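Local coordinates for uncharacterized protein (Ruminococcus gnavus, PDB 4QAN), which is of unknown function but adopts a cystatin-like fold, as a divergent member of the NTF2-like superfamily, and can bind a magnesium ion, at residues A[368-371]-A[372-375]; A[263-266]-A[267-271]; A[360-363]-A[364-367]. All coordinates share one frame; numbering follows the deposited sequence.

Interaction 1 of 3, residues A[368-371]-A[372-375]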
# COMPACT_ATOMS: atom_id res chain seq x y z
N ARG A 368 -3.02 -22.08 -13.40
CA ARG A 368 -3.46 -22.26 -14.78
C ARG A 368 -4.08 -23.64 -14.94
O ARG A 368 -3.59 -24.61 -14.36
CB ARG A 368 -2.27 -22.08 -15.73
CG ARG A 368 -2.57 -22.31 -17.21
CD ARG A 368 -3.64 -21.37 -17.77
NE ARG A 368 -3.94 -21.71 -19.16
CZ ARG A 368 -3.16 -21.41 -20.19
NH1 ARG A 368 -2.03 -20.72 -20.02
NH2 ARG A 368 -3.51 -21.78 -21.42
N LEU A 369 -5.18 -23.71 -15.69
CA LEU A 369 -5.86 -24.97 -16.00
C LEU A 369 -5.97 -25.20 -17.51
O LEU A 369 -6.21 -24.27 -18.27
CB LEU A 369 -7.28 -24.96 -15.43
CG LEU A 369 -7.44 -24.99 -13.91
CD1 LEU A 369 -8.92 -24.97 -13.58
CD2 LEU A 369 -6.77 -26.19 -13.28
N SER A 370 -5.81 -26.45 -17.94
CA SER A 370 -6.10 -26.79 -19.32
C SER A 370 -7.61 -26.65 -19.54
O SER A 370 -8.37 -26.57 -18.57
CB SER A 370 -5.63 -28.21 -19.65
OG SER A 370 -6.52 -29.19 -19.14
N LYS A 371 -8.03 -26.59 -20.80
CA LYS A 371 -9.46 -26.58 -21.13
C LYS A 371 -10.14 -27.86 -20.61
O LYS A 371 -11.28 -27.83 -20.14
CB LYS A 371 -9.67 -26.49 -22.64
CG LYS A 371 -9.23 -25.18 -23.28
CD LYS A 371 -10.22 -24.06 -23.01
CE LYS A 371 -9.55 -22.69 -23.11
NZ LYS A 371 -10.46 -21.62 -22.63
N GLU A 372 -9.43 -28.98 -20.72
CA GLU A 372 -9.88 -30.25 -20.16
C GLU A 372 -10.07 -30.12 -18.65
O GLU A 372 -11.15 -30.36 -18.12
CB GLU A 372 -8.86 -31.35 -20.48
CG GLU A 372 -9.24 -32.75 -20.00
CD GLU A 372 -10.50 -33.27 -20.66
OE1 GLU A 372 -10.76 -32.92 -21.84
OE2 GLU A 372 -11.23 -34.04 -20.00
N GLU A 373 -9.02 -29.69 -17.95
CA GLU A 373 -9.09 -29.50 -16.51
C GLU A 373 -10.21 -28.52 -16.10
O GLU A 373 -10.89 -28.73 -15.09
CB GLU A 373 -7.73 -28.99 -15.98
CG GLU A 373 -6.63 -30.03 -16.01
CD GLU A 373 -5.23 -29.44 -15.81
OE1 GLU A 373 -5.11 -28.28 -15.37
OE2 GLU A 373 -4.26 -30.15 -16.12
N SER A 374 -10.39 -27.45 -16.86
CA SER A 374 -11.39 -26.42 -16.55
C SER A 374 -12.80 -26.96 -16.68
O SER A 374 -13.67 -26.63 -15.88
CB SER A 374 -11.22 -25.23 -17.48
OG SER A 374 -12.09 -24.18 -17.14
N ARG A 375 -13.03 -27.80 -17.69
CA ARG A 375 -14.35 -28.39 -17.91
C ARG A 375 -14.69 -29.44 -16.86
O ARG A 375 -15.84 -29.53 -16.42
CB ARG A 375 -14.45 -29.01 -19.30
CG ARG A 375 -15.87 -29.44 -19.67
CD ARG A 375 -15.95 -30.12 -21.04
NE ARG A 375 -14.83 -31.03 -21.29
CZ ARG A 375 -14.64 -32.21 -20.70
NH1 ARG A 375 -15.48 -32.66 -19.77
NH2 ARG A 375 -13.58 -32.94 -21.02

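Interaction 2 of 3, residues A[263-266]-A[267-271]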
# COMPACT_ATOMS: atom_id res chain seq x y z
N TYR A 263 -4.00 -6.76 2.35
CA TYR A 263 -4.98 -7.39 1.46
C TYR A 263 -4.80 -6.83 0.04
O TYR A 263 -4.89 -7.57 -0.93
CB TYR A 263 -6.41 -7.22 1.96
CG TYR A 263 -7.40 -8.04 1.15
CD1 TYR A 263 -7.50 -9.42 1.32
CD2 TYR A 263 -8.23 -7.44 0.20
CE1 TYR A 263 -8.39 -10.18 0.58
CE2 TYR A 263 -9.13 -8.19 -0.55
CZ TYR A 263 -9.20 -9.56 -0.35
OH TYR A 263 -10.10 -10.32 -1.07
N ALA A 264 -4.51 -5.53 -0.05
CA ALA A 264 -4.19 -4.91 -1.32
C ALA A 264 -3.04 -5.63 -2.02
O ALA A 264 -3.06 -5.84 -3.25
CB ALA A 264 -3.85 -3.45 -1.12
N LYS A 265 -2.02 -5.97 -1.25
CA LYS A 265 -0.90 -6.72 -1.76
C LYS A 265 -1.32 -8.08 -2.29
O LYS A 265 -0.83 -8.48 -3.35
CB LYS A 265 0.17 -6.90 -0.69
CG LYS A 265 1.45 -7.41 -1.29
CD LYS A 265 2.57 -7.51 -0.29
CE LYS A 265 3.81 -8.01 -1.02
NZ LYS A 265 4.92 -8.23 -0.07
N GLU A 266 -2.19 -8.79 -1.55
CA GLU A 266 -2.69 -10.13 -1.97
C GLU A 266 -3.52 -10.02 -3.24
O GLU A 266 -3.48 -10.91 -4.11
CB GLU A 266 -3.64 -10.77 -0.93
CG GLU A 266 -3.06 -11.28 0.38
CD GLU A 266 -4.17 -11.78 1.36
OE1 GLU A 266 -4.97 -12.73 1.05
OE2 GLU A 266 -4.22 -11.21 2.48
N LEU A 267 -4.33 -8.97 -3.31
CA LEU A 267 -5.17 -8.71 -4.47
C LEU A 267 -4.29 -8.43 -5.69
O LEU A 267 -4.39 -9.13 -6.72
CB LEU A 267 -6.13 -7.56 -4.17
CG LEU A 267 -7.02 -6.98 -5.28
CD1 LEU A 267 -7.60 -8.06 -6.17
CD2 LEU A 267 -8.15 -6.13 -4.70
N LYS A 268 -3.41 -7.45 -5.56
CA LYS A 268 -2.38 -7.18 -6.58
C LYS A 268 -1.69 -8.45 -7.06
O LYS A 268 -1.48 -8.66 -8.26
CB LYS A 268 -1.31 -6.25 -6.01
CG LYS A 268 -0.22 -5.89 -7.01
CD LYS A 268 0.95 -5.15 -6.39
CE LYS A 268 1.73 -6.04 -5.45
NZ LYS A 268 2.69 -5.23 -4.65
N THR A 269 -1.36 -9.30 -6.10
CA THR A 269 -0.64 -10.49 -6.39
C THR A 269 -1.49 -11.42 -7.27
O THR A 269 -0.99 -12.03 -8.21
CB THR A 269 -0.18 -11.14 -5.08
OG1 THR A 269 0.73 -10.25 -4.43
CG2 THR A 269 0.49 -12.48 -5.33
N MSE A 270 -2.79 -11.47 -6.97
CA MSE A 270 -3.74 -12.26 -7.73
C MSE A 270 -3.83 -11.72 -9.14
O MSE A 270 -3.73 -12.47 -10.10
CB MSE A 270 -5.09 -12.28 -7.02
CG MSE A 270 -6.07 -13.10 -7.86
SE MSE A 270 -7.87 -13.24 -7.10
CE MSE A 270 -8.56 -11.50 -7.74
N LEU A 271 -4.01 -10.42 -9.29
CA LEU A 271 -4.07 -9.82 -10.62
C LEU A 271 -2.79 -10.09 -11.41
O LEU A 271 -2.85 -10.37 -12.62
CB LEU A 271 -4.33 -8.31 -10.54
CG LEU A 271 -5.56 -7.87 -9.75
CD1 LEU A 271 -5.61 -6.36 -9.68
CD2 LEU A 271 -6.85 -8.42 -10.33

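Interaction 3 of 3, residues A[360-363]-A[364-367]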
# COMPACT_ATOMS: atom_id res chain seq x y z
N SER A 360 -3.99 -26.44 -1.05
CA SER A 360 -2.61 -25.95 -1.14
C SER A 360 -2.46 -24.64 -1.92
O SER A 360 -1.38 -24.34 -2.43
CB SER A 360 -1.68 -27.03 -1.70
OG SER A 360 -0.36 -26.53 -1.80
N LEU A 361 -3.53 -23.84 -1.97
CA LEU A 361 -3.50 -22.57 -2.69
C LEU A 361 -3.15 -21.43 -1.75
O LEU A 361 -3.94 -21.06 -0.88
CB LEU A 361 -4.83 -22.30 -3.38
CG LEU A 361 -5.17 -23.08 -4.66
CD1 LEU A 361 -6.51 -22.63 -5.21
CD2 LEU A 361 -4.10 -22.92 -5.73
N GLU A 362 -1.97 -20.85 -1.94
CA GLU A 362 -1.52 -19.75 -1.11
C GLU A 362 -2.20 -18.44 -1.46
O GLU A 362 -2.81 -18.28 -2.51
CB GLU A 362 -0.00 -19.61 -1.19
CG GLU A 362 0.70 -20.75 -0.47
CD GLU A 362 2.09 -21.04 -0.99
OE1 GLU A 362 2.99 -20.21 -0.78
OE2 GLU A 362 2.28 -22.12 -1.58
N SER A 363 -2.07 -17.50 -0.53
CA SER A 363 -2.67 -16.20 -0.66
C SER A 363 -2.30 -15.54 -1.99
O SER A 363 -1.13 -15.32 -2.27
CB SER A 363 -2.20 -15.35 0.51
OG SER A 363 -2.99 -14.21 0.61
N GLY A 364 -3.30 -15.24 -2.83
CA GLY A 364 -3.05 -14.63 -4.14
C GLY A 364 -2.54 -15.58 -5.22
O GLY A 364 -2.19 -15.14 -6.30
N GLU A 365 -2.51 -16.89 -4.95
CA GLU A 365 -1.99 -17.83 -5.92
C GLU A 365 -3.02 -18.06 -7.03
O GLU A 365 -4.22 -18.13 -6.77
CB GLU A 365 -1.63 -19.16 -5.25
CG GLU A 365 -0.71 -20.03 -6.09
CD GLU A 365 -0.58 -21.44 -5.55
OE1 GLU A 365 -0.59 -21.62 -4.31
OE2 GLU A 365 -0.45 -22.38 -6.38
N VAL A 366 -2.54 -18.17 -8.26
CA VAL A 366 -3.42 -18.44 -9.39
C VAL A 366 -2.86 -19.66 -10.08
O VAL A 366 -1.66 -19.73 -10.29
CB VAL A 366 -3.43 -17.23 -10.34
CG1 VAL A 366 -4.12 -17.58 -11.62
CG2 VAL A 366 -4.10 -16.03 -9.68
N MSE A 367 -3.71 -20.63 -10.38
CA MSE A 367 -3.29 -21.88 -11.01
C MSE A 367 -3.87 -21.97 -12.39
O MSE A 367 -5.09 -21.96 -12.53
CB MSE A 367 -3.84 -23.01 -10.14
CG MSE A 367 -3.58 -24.41 -10.69
SE MSE A 367 -3.98 -25.72 -9.27
CE MSE A 367 -5.74 -26.31 -9.89

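Interaction 1 of 3, residues A[368-371]-A[372-375]
Ser370 and Glu373 grip each other twice where the chain leaves a strand and enters a helix, a compact instance of the capping box. Ser370 occupies the N-cap, with its OG held between its own backbone N and carbonyl carbon (chi1 77°), and from there OG accepts the amide of Glu373: the distance from Glu373 N to Ser370 OG is 2.8 Å, and the bond is almost straight at 174°. The return bond is weaker. Glu373 turns its CG back beside its own backbone N (chi1 -71°) and runs extended from there, laying the chain alongside the serine hydroxyl, with Glu373 CG 3.2 Å from Ser370 OG. Its carboxylate thereby reaches the serine amide, Ser370 N lying 3.2 Å from Glu373 OE1. Two backbone groups at the start of the helix thus find side-chain partners, and the dipole of the helix end would probably favour the negative charge nearby.

Leu369 and Glu373 cross obliquely; the leucine meets the acid through a methyl, CD2 lying 3.4 Å from Glu373 OE1, while its other methyl, CD1, rests 4.1 Å from Ser374 CA. Behind the box the first helical turn closes in the usual way, Ser374 N bonding Ser370 O at 2.8 Å and Arg375 N bonding Lys371 O. On the outer face, Arg375 NH2 forms a salt bridge with Glu372 OE2 at 2.8 Å.

Lys371 sends its amine to Gly333 O and Asn335 OD1. Leu369 pairs through its backbone with Asn335 and packs on Leu337 of strand 334-344 and Leu328 of strand 322-331, and Ser374 also touches Leu328, so the N-terminus of helix 371-378 is moored on the sheet directly after strand 367-369.

Interaction 2 of 3, residues A[263-266]-A[267-271]
Thr269 folds its hydroxyl back onto the turn before it, where Lys265 O accepts two bonds from one residue. Thr269 OG1 donates to Lys265 O at 2.6 Å and Thr269 N to the same oxygen at 2.9 Å, the two arriving from opposite faces of the carbonyl plane. The hydroxyl gets there because OG1 sits anti to its carbonyl carbon (chi1 -64°); the helical backbone itself sets Thr269 CB 3.2 Å from Lys265 O.

The tight side is buried. Leu267 presses CB 3.5 Å from Tyr263 O and packs on Ile232, Leu89 and Ala240, while Tyr263 and selenomethionine Met270 lean on Phe228. Beyond the threonine clasp the side chains on the partly exposed flank meet more loosely: Lys265 CG lies 4.2 Å from NZ of the buried Lys268. These lysines lead to different anchors, Lys265 NZ to Asp75, and Lys268 NZ to Glu93 and the carbonyls of Leu76 and Ile74. Glu266 OE1 accepts from Leu354 N.

With the i to i+4 bonds from Leu267, Lys268 and Met270, this is the regular pattern of an alpha helix, a threonine hydroxyl bonded back to the carbonyl four residues earlier, in the buried middle of helix 254-275, which packs against helices 87-108, 221-234 and 237-242.

Interaction 3 of 3, residues A[360-363]-A[364-367]
Glu362 to Glu365 form a type II beta turn, closed by Glu365 N bonding Glu362 O at 2.8 Å from above the carbonyl plane, and it reverses the chain so that the directions of 360-363 and 364-367 lie 139° apart. Gly364 takes the third position with a positive phi of 77°, a value that favours glycine.

A side chain adds a second clasp. Glu365 has its CG anti to its backbone N (chi1 -163°) and extends back across the turn, so that its carboxylate accepts the amide at the opening corner: Glu362 N lies 2.8 Å from Glu365 OE1, the bond close to straight. The amide approaches on the anti side of the carboxylate, somewhat out of its plane. Leu361 crosses the same acid at about a right angle, resting a methyl, CD2, 3.7 Å from Glu365 OE2.

The two acids themselves are less easy company. Their carboxylate planes are turned steeply against each other, and Glu362 OE2 stands 4.0 Å from Glu365 OE1; this closeness of like charges would be expected to raise their pKa values somewhat. Farther along, Leu361 CD2 meets CB of selenomethionine Met367 at 4.4 Å, a light apolar touch. Gly364 is tied through its backbone to Leu354, and Met367 to Leu337, the latter on strand 334-344.

Ser360 and Leu361 face Ala356 in a G1 beta bulge, and a magnesium ion has been seen at Ser360 in this protein, though none is bound to this chain here. Bulge and type II turn thus follow one another in the loop that leads from strand 349-353 to strand 367-369.

Interaction 2 is the buried member of the set, within helix 254-275, its centre about 10 Å from the centre of the chain; interactions 1 and 3 are partly buried, and interaction 1 lies farthest out. The last two adjoin in sequence: the loop of interaction 3 runs into strand 367-369, which leads to the helix start of interaction 1. Both use a glutamate to hold a backbone amide, once at a turn and once at a helix cap, whereas interaction 2 relies on repeated backbone bonds and a threonine hydroxyl. Interactions 2 and 3 also touch, Val366 CG2 lying 3.6 Å from Met270 O, so the loop packs against the helix.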